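Local coordinates for proximal thread matrix protein 1 (Mytilus galloprovincialis, PDB 4CN9) that binds zinc and, as a collagen-binding matrix protein with two von Willebrand factor A domains, probably helps organise collagen in the mussel byssus, at residues A[238-242]-A[442-446]; A[359-363]-A[439-443]; A[53-59]-A[165-171]; A[85-91]-A[122-126]. All coordinates share one frame; numbering follows the deposited sequence.

In the fold
Contact 3 is the buried one, two parallel strands in the central sheet of the first von Willebrand factor A domain, held by backbone bonds and aliphatic side chains. Contact 4, in the same domain, joins a loop to helix 122-130 through two lysines and a small apolar patch; its F88 packs on I56 of contact 3 and A241 of contact 1. Contacts 1 and 2 share K442 and P443 on strand 439-447. Contact 1, partly buried, sets that strand against the last helix of the first domain, beside a zinc site. Contact 2 lies at the surface, where the strand meets the second domain through a lysine and a glutamine.

Contact 1: residues A[238-242]-A[442-446]; sequences IDLAC and KPRAH. With ZN (zinc ion), chain D.
C242, the first residue beyond helix 234-241, brings its CA to 5.3 Å from the CA of R444, where the segment 442-446 has left the extended form of K442 and P443. The backbones join there through one weak bond: R444 N gives its hydrogen to C242 O at 3.1 Å, bent to 132°. A water makes a second bridge, donating to D239 O and accepting from A445 N.

The methyl of A445 fills the angle between helix and loop. Its CB lies 3.7 Å from C242 CB and 3.4 Å from D239 OD1, while OD2 of D239 turns to a salt bridge with K235. C242 SG lies 3.8 Å from R444 CB and is tied by a disulfide to C50, so the residue that follows the helix is bonded covalently to the chain just after strand 48-49. That strand, 439-447 and 243-247 form a small antiparallel sheet, with 439-447 in the middle, and the last helix of the first von Willebrand factor A domain abuts it at this point.

The first side-chain bond of H446 leads away from the helix. Its ring carbon CG sits between the backbone N and the carbonyl carbon (chi1 52°), and NE2 binds the zinc ion at 2.0 Å. E49 and D51 bind the same ion, as do two waters, one of them in the plane of the imidazole at its edge. The other ring nitrogen, ND1, donates a weak bond to R444 O at 3.3 Å, which may help, with the metal bond, to set the ring's rotation.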
# COMPACT_ATOMS: atom_id res chain seq x y z
N ILE A 238 -7.52 -11.46 -6.48
CA ILE A 238 -6.93 -12.63 -5.85
C ILE A 238 -5.42 -12.47 -5.73
O ILE A 238 -4.83 -12.88 -4.73
CB ILE A 238 -7.25 -13.91 -6.64
CG1 ILE A 238 -8.76 -14.12 -6.74
CG2 ILE A 238 -6.55 -15.10 -6.01
CD1 ILE A 238 -9.49 -14.08 -5.40
N ASP A 239 -4.79 -11.89 -6.74
CA ASP A 239 -3.34 -11.66 -6.72
C ASP A 239 -2.95 -10.76 -5.56
O ASP A 239 -1.96 -11.02 -4.88
CB ASP A 239 -2.87 -11.02 -8.03
CG ASP A 239 -2.86 -12.00 -9.19
OD1 ASP A 239 -2.94 -13.22 -8.94
OD2 ASP A 239 -2.76 -11.55 -10.35
N LEU A 240 -3.73 -9.70 -5.35
CA LEU A 240 -3.48 -8.78 -4.23
C LEU A 240 -3.82 -9.41 -2.88
O LEU A 240 -3.12 -9.18 -1.89
CB LEU A 240 -4.27 -7.48 -4.41
CG LEU A 240 -3.92 -6.61 -5.61
CD1 LEU A 240 -5.06 -5.65 -5.93
CD2 LEU A 240 -2.64 -5.82 -5.32
N ALA A 241 -4.90 -10.19 -2.83
CA ALA A 241 -5.30 -10.85 -1.59
C ALA A 241 -4.26 -11.87 -1.18
O ALA A 241 -4.07 -12.13 0.01
CB ALA A 241 -6.65 -11.53 -1.75
N CYS A 242 -3.58 -12.45 -2.17
CA CYS A 242 -2.61 -13.49 -1.90
C CYS A 242 -1.19 -12.94 -1.78
O CYS A 242 -0.23 -13.70 -1.71
CB CYS A 242 -2.65 -14.55 -3.01
SG CYS A 242 -2.55 -16.24 -2.42
N LYS A 442 5.60 -10.88 -0.96
CA LYS A 442 5.71 -12.06 -1.80
C LYS A 442 4.33 -12.44 -2.37
O LYS A 442 3.38 -12.63 -1.61
CB LYS A 442 6.29 -13.22 -0.99
CG LYS A 442 7.80 -13.15 -0.79
CD LYS A 442 8.53 -13.63 -2.05
CE LYS A 442 9.91 -12.98 -2.22
NZ LYS A 442 10.52 -13.29 -3.55
N PRO A 443 4.23 -12.53 -3.71
CA PRO A 443 2.98 -12.98 -4.35
C PRO A 443 2.81 -14.50 -4.26
O PRO A 443 3.74 -15.22 -4.59
CB PRO A 443 3.16 -12.55 -5.81
CG PRO A 443 4.62 -12.55 -6.02
CD PRO A 443 5.24 -12.15 -4.71
N ARG A 444 1.64 -14.97 -3.83
CA ARG A 444 1.43 -16.40 -3.60
C ARG A 444 0.28 -17.00 -4.42
O ARG A 444 0.01 -18.19 -4.32
CB ARG A 444 1.21 -16.66 -2.11
CG ARG A 444 2.48 -16.51 -1.26
CD ARG A 444 2.40 -17.26 0.07
NE ARG A 444 1.81 -18.61 -0.04
CZ ARG A 444 1.92 -19.57 0.87
NH1 ARG A 444 2.61 -19.36 1.99
NH2 ARG A 444 1.35 -20.74 0.67
N ALA A 445 -0.38 -16.18 -5.23
CA ALA A 445 -1.46 -16.70 -6.08
C ALA A 445 -0.87 -17.49 -7.26
O ALA A 445 0.27 -17.25 -7.68
CB ALA A 445 -2.34 -15.59 -6.57
N HIS A 446 -1.65 -18.43 -7.78
CA HIS A 446 -1.24 -19.25 -8.91
C HIS A 446 -2.48 -19.77 -9.64
O HIS A 446 -3.59 -19.72 -9.11
CB HIS A 446 -0.39 -20.43 -8.42
CG HIS A 446 -1.03 -21.22 -7.33
ND1 HIS A 446 -0.83 -20.93 -5.99
CD2 HIS A 446 -1.87 -22.28 -7.36
CE1 HIS A 446 -1.52 -21.79 -5.25
NE2 HIS A 446 -2.16 -22.62 -6.06
ZN ZN D . -3.08 -23.78 -4.72
O HOH W 1 -0.23 -13.02 -5.21
O HOH W 2 -1.92 -25.51 -4.95
O HOH W 3 -3.72 -25.61 -3.96

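Contact 2: residues A[359-363]-A[439-443]; sequences EEVQK and MSCKP
K442 NZ donates to E360 O at 2.9 Å, lying in the plane of that carbonyl with a C=O...N angle of 157°. This bond joins the loop before strand 362-369, a strand of the central sheet of the second von Willebrand factor A domain, to strand 439-447 of a separate small antiparallel sheet. The lysine chain turns at its second torsion, chi2 -79°, which swings the ammonium group back over to the loop.

Q362 makes the other link and has its amide fixed at both ends. OE1 accepts from C441 N at 3.1 Å, with the donor tilted out of the carbonyl plane, while NE2 donates to K363 O at 3.0 Å, from above the plane of that carbonyl. The neighbours S440 and K442 pair through their backbones with strand 243-247, and C441 is disulfide-bonded to C245, so the glutamine binds a strand whose other edge is already paired. A leucine in place of the glutamine would probably leave C441 N without its acceptor and remove one of the two polar links between the segments. The amide is reached by a chain that bends at chi2, 62°. On the way Q362 CG passes M439 O at 3.4 Å. Beyond it, Q362 OE1 comes to 3.5 Å from C441 CB.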
# COMPACT_ATOMS: atom_id res chain seq x y z
N GLU A 359 16.53 -10.01 -9.58
CA GLU A 359 15.18 -10.45 -9.90
C GLU A 359 14.56 -11.28 -8.79
O GLU A 359 15.22 -12.13 -8.20
CB GLU A 359 15.20 -11.27 -11.19
CG GLU A 359 15.47 -10.47 -12.44
CD GLU A 359 15.31 -11.30 -13.69
OE1 GLU A 359 14.18 -11.37 -14.22
OE2 GLU A 359 16.32 -11.88 -14.14
N GLU A 360 13.27 -11.01 -8.52
CA GLU A 360 12.50 -11.71 -7.48
C GLU A 360 12.64 -11.02 -6.12
O GLU A 360 12.05 -11.45 -5.12
CB GLU A 360 12.95 -13.17 -7.36
CG GLU A 360 13.91 -13.41 -6.20
CD GLU A 360 14.99 -14.42 -6.52
OE1 GLU A 360 15.07 -14.87 -7.69
OE2 GLU A 360 15.77 -14.76 -5.60
N VAL A 361 13.42 -9.95 -6.09
CA VAL A 361 13.77 -9.27 -4.85
C VAL A 361 12.87 -8.04 -4.66
O VAL A 361 12.48 -7.40 -5.63
CB VAL A 361 15.26 -8.86 -4.90
CG1 VAL A 361 15.61 -7.91 -3.80
CG2 VAL A 361 16.16 -10.10 -4.87
N GLN A 362 12.53 -7.74 -3.41
CA GLN A 362 11.80 -6.52 -3.09
C GLN A 362 12.58 -5.27 -3.48
O GLN A 362 13.75 -5.15 -3.14
CB GLN A 362 11.54 -6.43 -1.60
CG GLN A 362 10.71 -5.22 -1.23
CD GLN A 362 9.34 -5.26 -1.88
OE1 GLN A 362 8.61 -6.24 -1.74
NE2 GLN A 362 9.00 -4.21 -2.61
N LYS A 363 11.93 -4.34 -4.16
CA LYS A 363 12.56 -3.07 -4.55
C LYS A 363 11.92 -1.95 -3.75
O LYS A 363 10.70 -1.92 -3.59
CB LYS A 363 12.40 -2.81 -6.05
CG LYS A 363 13.11 -3.84 -6.94
CD LYS A 363 12.87 -3.60 -8.42
CE LYS A 363 11.40 -3.76 -8.80
NZ LYS A 363 10.92 -5.16 -8.66
N MET A 439 10.19 -3.91 4.61
CA MET A 439 9.01 -4.65 4.20
C MET A 439 9.33 -5.52 3.00
O MET A 439 10.02 -5.10 2.07
CB MET A 439 7.85 -3.71 3.88
CG MET A 439 6.49 -4.39 3.81
SD MET A 439 5.17 -3.20 3.46
CE MET A 439 5.76 -2.63 1.88
N SER A 440 8.82 -6.75 3.04
CA SER A 440 9.11 -7.75 2.02
C SER A 440 7.79 -8.39 1.60
O SER A 440 7.11 -9.04 2.42
CB SER A 440 10.06 -8.81 2.59
OG SER A 440 10.33 -9.80 1.61
N CYS A 441 7.42 -8.19 0.34
CA CYS A 441 6.14 -8.65 -0.18
C CYS A 441 6.32 -9.78 -1.18
O CYS A 441 7.08 -9.66 -2.14
CB CYS A 441 5.42 -7.49 -0.87
SG CYS A 441 4.96 -6.16 0.23
N LYS A 442 5.60 -10.88 -0.96
CA LYS A 442 5.71 -12.06 -1.80
C LYS A 442 4.33 -12.44 -2.37
O LYS A 442 3.38 -12.63 -1.61
CB LYS A 442 6.29 -13.22 -0.99
CG LYS A 442 7.80 -13.15 -0.79
CD LYS A 442 8.53 -13.63 -2.05
CE LYS A 442 9.91 -12.98 -2.22
NZ LYS A 442 10.52 -13.29 -3.55
N PRO A 443 4.23 -12.53 -3.71
CA PRO A 443 2.98 -12.98 -4.35
C PRO A 443 2.81 -14.50 -4.26
O PRO A 443 3.74 -15.22 -4.59
CB PRO A 443 3.16 -12.55 -5.81
CG PRO A 443 4.62 -12.55 -6.02
CD PRO A 443 5.24 -12.15 -4.71

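Contact 3: residues A[53-59]-A[165-171]; sequences QADIIVL and KQKIVIL
Strands 54-61 and 166-173 are parallel neighbours in the middle of the six-stranded central sheet of the first von Willebrand factor A domain. A54 lies beside Q166 and so on through to L59 beside L171, with axes 4.6 Å apart at closest and inclined by 19°. Six backbone bonds form the ladder. Q166 N donates to Q53 O; D55 N, I57 N and L59 N donate to Q166 O, I168 O and I170 O; and D55 O and I57 O accept from I168 N and I170 N. I57 N to I168 O, at 2.8 Å, is nearly straight at 172°.

On one face I168 CD1 touches A54 CB at 3.7 Å, and I170 CD1 lies 4.1 Å from I56 CG2, the isoleucines side by side. On the other face L171 CD1 sits 4.0 Å from L59 CB; L59 also packs on L146 of helix 142-153, while L171 meets F106. At the start K165 folds at its second and third torsions (chi3 -93°), carrying NZ to a salt bridge with D55 whose geometry is doubtful; NZ also bonds to G98 O and Q100 OE1. An alanine instead of the aspartate would probably leave that ammonium group without its carboxylate partner.

Strand 54-61 leads to S63 and S65 and strand 166-173 to D174, zinc ligands of the MIDAS motif, which the Rossmann-like vWA fold carries at the C-terminal ends of its parallel strands.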
# COMPACT_ATOMS: atom_id res chain seq x y z
N GLN A 53 -4.07 -19.10 4.36
CA GLN A 53 -5.10 -19.16 5.40
C GLN A 53 -5.47 -17.75 5.84
O GLN A 53 -4.62 -16.99 6.29
CB GLN A 53 -4.63 -19.98 6.60
CG GLN A 53 -4.56 -21.46 6.30
CD GLN A 53 -3.98 -22.26 7.45
OE1 GLN A 53 -4.03 -21.84 8.61
NE2 GLN A 53 -3.43 -23.43 7.14
N ALA A 54 -6.75 -17.42 5.72
CA ALA A 54 -7.17 -16.03 5.85
C ALA A 54 -8.58 -15.92 6.44
O ALA A 54 -9.40 -16.83 6.29
CB ALA A 54 -7.14 -15.34 4.49
N ASP A 55 -8.82 -14.79 7.11
CA ASP A 55 -10.17 -14.34 7.44
C ASP A 55 -10.46 -13.17 6.49
O ASP A 55 -9.77 -12.14 6.52
CB ASP A 55 -10.26 -13.94 8.92
CG ASP A 55 -10.23 -15.14 9.88
OD1 ASP A 55 -10.72 -16.23 9.52
OD2 ASP A 55 -9.72 -14.98 11.02
N ILE A 56 -11.44 -13.35 5.61
CA ILE A 56 -11.75 -12.38 4.58
C ILE A 56 -13.11 -11.72 4.84
O ILE A 56 -14.11 -12.41 5.01
CB ILE A 56 -11.75 -13.03 3.19
CG1 ILE A 56 -10.40 -13.72 2.91
CG2 ILE A 56 -12.03 -12.00 2.13
CD1 ILE A 56 -10.53 -15.00 2.11
N ILE A 57 -13.12 -10.40 4.90
CA ILE A 57 -14.33 -9.63 5.01
C ILE A 57 -14.55 -8.83 3.75
O ILE A 57 -13.68 -8.07 3.33
CB ILE A 57 -14.27 -8.65 6.20
CG1 ILE A 57 -14.04 -9.43 7.50
CG2 ILE A 57 -15.54 -7.81 6.28
CD1 ILE A 57 -15.21 -10.32 7.92
N VAL A 58 -15.70 -9.01 3.12
CA VAL A 58 -16.13 -8.13 2.04
C VAL A 58 -17.07 -7.05 2.56
O VAL A 58 -18.06 -7.34 3.22
CB VAL A 58 -16.83 -8.92 0.91
CG1 VAL A 58 -17.36 -7.97 -0.15
CG2 VAL A 58 -15.87 -9.93 0.31
N LEU A 59 -16.72 -5.80 2.27
CA LEU A 59 -17.51 -4.62 2.61
C LEU A 59 -18.25 -4.20 1.34
O LEU A 59 -17.65 -3.76 0.36
CB LEU A 59 -16.56 -3.52 3.10
CG LEU A 59 -17.00 -2.40 4.04
CD1 LEU A 59 -18.00 -2.82 5.12
CD2 LEU A 59 -15.74 -1.84 4.68
N LYS A 165 -3.76 -16.47 10.94
CA LYS A 165 -4.57 -16.09 9.79
C LYS A 165 -4.30 -14.68 9.28
O LYS A 165 -4.25 -13.73 10.06
CB LYS A 165 -6.05 -16.33 10.10
CG LYS A 165 -6.36 -17.82 10.20
CD LYS A 165 -7.60 -18.21 9.43
CE LYS A 165 -8.79 -18.17 10.36
NZ LYS A 165 -10.02 -18.79 9.80
N GLN A 166 -4.13 -14.55 7.97
CA GLN A 166 -4.05 -13.24 7.35
C GLN A 166 -5.43 -12.58 7.40
O GLN A 166 -6.44 -13.23 7.14
CB GLN A 166 -3.63 -13.37 5.88
CG GLN A 166 -2.24 -13.95 5.69
CD GLN A 166 -1.16 -12.94 6.03
OE1 GLN A 166 -1.36 -11.73 5.89
NE2 GLN A 166 -0.01 -13.44 6.48
N LYS A 167 -5.47 -11.30 7.72
CA LYS A 167 -6.72 -10.55 7.72
C LYS A 167 -6.82 -9.70 6.46
O LYS A 167 -5.93 -8.90 6.19
CB LYS A 167 -6.80 -9.64 8.95
CG LYS A 167 -6.86 -10.40 10.25
CD LYS A 167 -7.31 -9.48 11.36
CE LYS A 167 -6.44 -9.61 12.58
NZ LYS A 167 -5.20 -8.82 12.42
N ILE A 168 -7.91 -9.88 5.72
CA ILE A 168 -8.13 -9.20 4.45
C ILE A 168 -9.54 -8.58 4.37
O ILE A 168 -10.54 -9.23 4.72
CB ILE A 168 -7.97 -10.17 3.26
CG1 ILE A 168 -6.63 -10.89 3.33
CG2 ILE A 168 -8.12 -9.42 1.93
CD1 ILE A 168 -6.61 -12.18 2.55
N VAL A 169 -9.59 -7.33 3.92
CA VAL A 169 -10.83 -6.61 3.66
C VAL A 169 -10.87 -6.20 2.19
O VAL A 169 -9.93 -5.58 1.68
CB VAL A 169 -10.96 -5.33 4.53
CG1 VAL A 169 -12.18 -4.53 4.15
CG2 VAL A 169 -11.01 -5.71 5.98
N ILE A 170 -11.96 -6.58 1.52
CA ILE A 170 -12.20 -6.19 0.15
C ILE A 170 -13.43 -5.28 0.11
O ILE A 170 -14.55 -5.70 0.38
CB ILE A 170 -12.39 -7.43 -0.76
CG1 ILE A 170 -11.08 -8.23 -0.81
CG2 ILE A 170 -12.79 -7.00 -2.17
CD1 ILE A 170 -11.24 -9.69 -1.17
N LEU A 171 -13.18 -4.01 -0.17
CA LEU A 171 -14.21 -2.97 -0.22
C LEU A 171 -14.69 -2.78 -1.66
O LEU A 171 -13.87 -2.66 -2.58
CB LEU A 171 -13.65 -1.66 0.32
CG LEU A 171 -14.40 -0.35 0.06
CD1 LEU A 171 -15.67 -0.32 0.84
CD2 LEU A 171 -13.53 0.83 0.44

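Contact 4: residues A[85-91]-A[122-126]; sequences VDSFTTV and KEDIK
The ammonium group of K122 is gripped by two carbonyl oxygens of the loop 85-91. NZ donates to V91 O at 2.8 Å, in the carbonyl plane and on a lone pair, and to F88 O at 2.9 Å, where the donor stands 28° out of the plane. F88 O is used twice, since V91 N of the type I turn F88-V91 donates to it from the opposite face. The lysine reaches across from the helix, extended as far as CE, then bends at its last torsion, chi4 71°, which brings NZ to the two carbonyls.

One helical turn along, K126 NZ forms a salt bridge with D86, donating at 2.9 Å to OD2 on its syn side, the side of the other carboxylate oxygen. D86 OD1 lies 3.4 Å from K122 CD.

Farther in, V85 and V91 take up the aliphatic parts. K122 CG rests against both valines, 3.9 Å from V85 CG1 and from V91 CG1. I125 closes the patch with two branches: CG2 meets V85 CG2 at 3.7 Å, and CD1 presses on V91 CG1 at 3.5 Å, tighter than ordinary van der Waals contact. F101 of the central sheet borders both V85 and I125.

The loop is also near a metal, as T89 OG1 bonds to the zinc ligand D51. By satisfying the carbonyls of F88 and V91, the two ends of the turn that carries T89 and T90, the charged end of K122 is likely to help hold the turn in shape, while its apolar stem packs on V85 and V91.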
# COMPACT_ATOMS: atom_id res chain seq x y z
N VAL A 85 -15.02 -16.31 -3.12
CA VAL A 85 -15.11 -17.44 -2.21
C VAL A 85 -14.49 -18.70 -2.83
O VAL A 85 -13.72 -19.41 -2.19
CB VAL A 85 -16.56 -17.73 -1.84
CG1 VAL A 85 -16.66 -19.07 -1.10
CG2 VAL A 85 -17.12 -16.59 -0.99
N ASP A 86 -14.81 -18.95 -4.09
CA ASP A 86 -14.34 -20.15 -4.79
C ASP A 86 -12.89 -20.05 -5.22
O ASP A 86 -12.34 -21.00 -5.78
CB ASP A 86 -15.23 -20.43 -6.02
CG ASP A 86 -16.52 -21.15 -5.65
OD1 ASP A 86 -16.62 -21.67 -4.51
OD2 ASP A 86 -17.44 -21.22 -6.49
N SER A 87 -12.25 -18.92 -4.94
CA SER A 87 -10.83 -18.71 -5.25
C SER A 87 -9.90 -19.05 -4.08
O SER A 87 -8.67 -19.13 -4.25
CB SER A 87 -10.61 -17.26 -5.68
OG SER A 87 -11.47 -16.92 -6.76
N PHE A 88 -10.47 -19.24 -2.90
CA PHE A 88 -9.67 -19.53 -1.71
C PHE A 88 -9.81 -20.99 -1.33
O PHE A 88 -10.84 -21.41 -0.80
CB PHE A 88 -10.07 -18.61 -0.55
CG PHE A 88 -9.64 -17.19 -0.76
CD1 PHE A 88 -8.37 -16.78 -0.41
CD2 PHE A 88 -10.50 -16.28 -1.35
CE1 PHE A 88 -7.97 -15.48 -0.62
CE2 PHE A 88 -10.10 -14.98 -1.56
CZ PHE A 88 -8.82 -14.59 -1.20
N THR A 89 -8.77 -21.75 -1.61
CA THR A 89 -8.82 -23.20 -1.52
C THR A 89 -9.09 -23.71 -0.10
O THR A 89 -9.74 -24.74 0.07
CB THR A 89 -7.53 -23.84 -2.07
OG1 THR A 89 -6.42 -23.47 -1.25
CG2 THR A 89 -7.28 -23.39 -3.49
N THR A 90 -8.63 -22.98 0.92
CA THR A 90 -8.78 -23.43 2.32
C THR A 90 -10.11 -23.02 2.98
O THR A 90 -10.36 -23.33 4.16
CB THR A 90 -7.60 -22.97 3.20
OG1 THR A 90 -7.58 -21.54 3.31
CG2 THR A 90 -6.26 -23.43 2.62
N VAL A 91 -10.96 -22.32 2.25
CA VAL A 91 -12.32 -22.03 2.74
C VAL A 91 -13.10 -23.34 2.73
O VAL A 91 -13.18 -24.01 1.70
CB VAL A 91 -13.04 -20.99 1.85
CG1 VAL A 91 -14.48 -20.74 2.33
CG2 VAL A 91 -12.28 -19.69 1.83
N LYS A 122 -17.92 -23.64 1.39
CA LYS A 122 -18.08 -22.70 0.28
C LYS A 122 -19.54 -22.58 -0.18
O LYS A 122 -20.01 -21.48 -0.46
CB LYS A 122 -17.20 -23.12 -0.90
CG LYS A 122 -15.71 -22.84 -0.72
CD LYS A 122 -14.95 -23.18 -2.00
CE LYS A 122 -13.48 -22.76 -1.94
NZ LYS A 122 -12.68 -23.61 -1.01
N GLU A 123 -20.24 -23.70 -0.27
CA GLU A 123 -21.63 -23.70 -0.73
C GLU A 123 -22.52 -22.88 0.21
O GLU A 123 -23.29 -22.05 -0.24
CB GLU A 123 -22.18 -25.13 -0.80
CG GLU A 123 -23.65 -25.20 -1.22
CD GLU A 123 -24.24 -26.59 -1.08
OE1 GLU A 123 -24.35 -27.09 0.06
OE2 GLU A 123 -24.58 -27.19 -2.12
N ASP A 124 -22.41 -23.15 1.50
CA ASP A 124 -23.17 -22.40 2.50
C ASP A 124 -22.86 -20.90 2.48
O ASP A 124 -23.76 -20.08 2.62
CB ASP A 124 -22.89 -22.98 3.89
CG ASP A 124 -23.63 -24.29 4.13
OD1 ASP A 124 -24.54 -24.61 3.34
OD2 ASP A 124 -23.31 -24.99 5.11
N ILE A 125 -21.58 -20.55 2.32
CA ILE A 125 -21.19 -19.15 2.22
C ILE A 125 -21.83 -18.51 0.99
O ILE A 125 -22.37 -17.41 1.06
CB ILE A 125 -19.66 -18.98 2.19
CG1 ILE A 125 -19.05 -19.38 3.54
CG2 ILE A 125 -19.28 -17.54 1.83
CD1 ILE A 125 -17.56 -19.67 3.46
N LYS A 126 -21.79 -19.22 -0.14
CA LYS A 126 -22.35 -18.69 -1.37
C LYS A 126 -23.87 -18.47 -1.27
O LYS A 126 -24.39 -17.48 -1.79
CB LYS A 126 -21.95 -19.56 -2.57
CG LYS A 126 -20.45 -19.45 -2.90
CD LYS A 126 -20.05 -20.08 -4.22
CE LYS A 126 -20.19 -21.61 -4.20
NZ LYS A 126 -19.98 -22.14 -5.58